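Local coordinates for SIRV coat protein (Sulfolobus islandicus rudivirus 1 variant YNP, PDB 3F2E) that is the coat protein of a rod-shaped archaeal virus, probably packing around its DNA in the virion, with a C-terminal domain that is a four-helix bundle, at residues G58-Y63 / V73-T78. Residues are numbered along the deposited sequence; the frame is centred on the assembly and turned at random.
Sequences GLKAYY and VLDAVT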
# COMPACT_ATOMS: atom_id res chain seq x y z
N GLY A 58 3.21 -9.29 4.61
CA GLY A 58 4.67 -9.31 4.55
C GLY A 58 5.25 -7.95 4.20
O GLY A 58 6.20 -7.48 4.84
N LEU A 59 4.68 -7.31 3.18
CA LEU A 59 5.15 -5.99 2.74
C LEU A 59 4.98 -4.96 3.86
O LEU A 59 5.86 -4.13 4.08
CB LEU A 59 4.40 -5.53 1.49
CG LEU A 59 4.70 -6.27 0.18
CD1 LEU A 59 3.72 -5.86 -0.91
CD2 LEU A 59 6.15 -6.02 -0.27
N LYS A 60 3.84 -5.01 4.56
CA LYS A 60 3.59 -4.08 5.67
C LYS A 60 4.69 -4.20 6.71
O LYS A 60 5.33 -3.21 7.09
CB LYS A 60 2.23 -4.33 6.31
CG LYS A 60 1.03 -3.81 5.51
CD LYS A 60 -0.27 -4.21 6.17
CE LYS A 60 -1.48 -3.59 5.48
NZ LYS A 60 -2.75 -4.11 6.12
N ALA A 61 4.91 -5.43 7.18
CA ALA A 61 5.93 -5.68 8.18
C ALA A 61 7.32 -5.22 7.71
O ALA A 61 8.06 -4.58 8.46
CB ALA A 61 5.95 -7.16 8.57
N TYR A 62 7.66 -5.53 6.46
CA TYR A 62 8.96 -5.14 5.91
C TYR A 62 9.13 -3.62 5.84
O TYR A 62 10.18 -3.09 6.21
CB TYR A 62 9.22 -5.76 4.54
CG TYR A 62 10.65 -5.55 4.09
CD1 TYR A 62 11.00 -4.42 3.36
CD2 TYR A 62 11.64 -6.46 4.43
CE1 TYR A 62 12.32 -4.20 2.96
CE2 TYR A 62 12.96 -6.26 4.04
CZ TYR A 62 13.29 -5.13 3.30
OH TYR A 62 14.60 -4.93 2.91
N TYR A 63 8.10 -2.92 5.36
CA TYR A 63 8.20 -1.47 5.19
C TYR A 63 8.27 -0.76 6.54
O TYR A 63 8.98 0.24 6.69
CB TYR A 63 7.08 -0.93 4.28
CG TYR A 63 7.43 -0.99 2.80
CD1 TYR A 63 7.66 0.18 2.07
CD2 TYR A 63 7.56 -2.21 2.15
CE1 TYR A 63 7.99 0.12 0.73
CE2 TYR A 63 7.89 -2.27 0.80
CZ TYR A 63 8.11 -1.10 0.10
OH TYR A 63 8.44 -1.16 -1.24
N VAL A 73 -0.86 4.69 7.77
CA VAL A 73 -0.78 5.11 6.38
C VAL A 73 -0.71 3.90 5.43
O VAL A 73 -1.33 3.92 4.38
CB VAL A 73 0.40 6.07 6.13
CG1 VAL A 73 0.45 6.51 4.67
CG2 VAL A 73 0.30 7.28 7.06
N LEU A 74 0.05 2.87 5.81
CA LEU A 74 0.09 1.66 4.97
C LEU A 74 -1.28 1.02 4.84
O LEU A 74 -1.65 0.57 3.75
CB LEU A 74 1.09 0.64 5.51
CG LEU A 74 2.58 1.03 5.50
CD1 LEU A 74 3.39 -0.11 6.10
CD2 LEU A 74 3.08 1.36 4.10
N ASP A 75 -2.04 0.97 5.93
CA ASP A 75 -3.42 0.46 5.88
C ASP A 75 -4.28 1.30 4.93
O ASP A 75 -5.04 0.77 4.12
CB ASP A 75 -4.06 0.45 7.27
CG ASP A 75 -3.55 -0.67 8.15
OD1 ASP A 75 -2.80 -1.54 7.66
OD2 ASP A 75 -3.90 -0.67 9.36
N ALA A 76 -4.15 2.62 5.03
CA ALA A 76 -4.92 3.53 4.18
C ALA A 76 -4.59 3.36 2.69
O ALA A 76 -5.48 3.39 1.83
CB ALA A 76 -4.71 4.97 4.62
N VAL A 77 -3.31 3.18 2.38
CA VAL A 77 -2.87 2.92 1.02
C VAL A 77 -3.40 1.58 0.51
O VAL A 77 -3.88 1.46 -0.62
CB VAL A 77 -1.32 2.98 0.91
CG1 VAL A 77 -0.84 2.42 -0.42
CG2 VAL A 77 -0.83 4.41 1.12
N THR A 78 -3.33 0.55 1.36
CA THR A 78 -3.87 -0.76 1.00
C THR A 78 -5.36 -0.64 0.69
O THR A 78 -5.86 -1.22 -0.28
CB THR A 78 -3.64 -1.78 2.13
OG1 THR A 78 -2.23 -1.86 2.43
CG2 THR A 78 -4.16 -3.16 1.72
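Lys-60 reaches from helix 50-67 to Asp-75 and Thr-78 of helix 71-82, between segments whose axes come within 11.0 Å of each other and run roughly antiparallel, at 147°. Its CG lies beside the backbone N (chi1 -76°) and the chain beyond is fully extended, which carries the ammonium group over to Asp-75. Lys-60 NZ forms a salt bridge with Asp-75 OD1 (3.0 Å), approaching from above the carboxylate plane, while the two side chains cross at about a right angle. A second hydrogen bond, to the carbonyl of Pro-85, ties the same ammonium group to the chain that follows helix 71-82. On the way, Lys-60 CE passes Thr-78 OG1 at 3.6 Å. Thr-78 OG1 turns back on its own helix and donates to Leu-74 O (2.8 Å); Thr-78 N reaches the same oxygen from the opposite face of the carbonyl plane. Leu-74 CD1 rests against the Lys-60 backbone, 3.8 Å from Lys-60 O, and its apolar side-chain contact is with Tyr-63 CB (4.2 Å). Beyond its CB the Tyr-63 ring turns from helix 71-82 and meets Phe-35 and Phe-67 edge-to-face. The contact thus joins helix 50-67 to helix 71-82 within the four-helix bundle, with helix 29-46 packing through Phe-35 against Leu-74 and Thr-78.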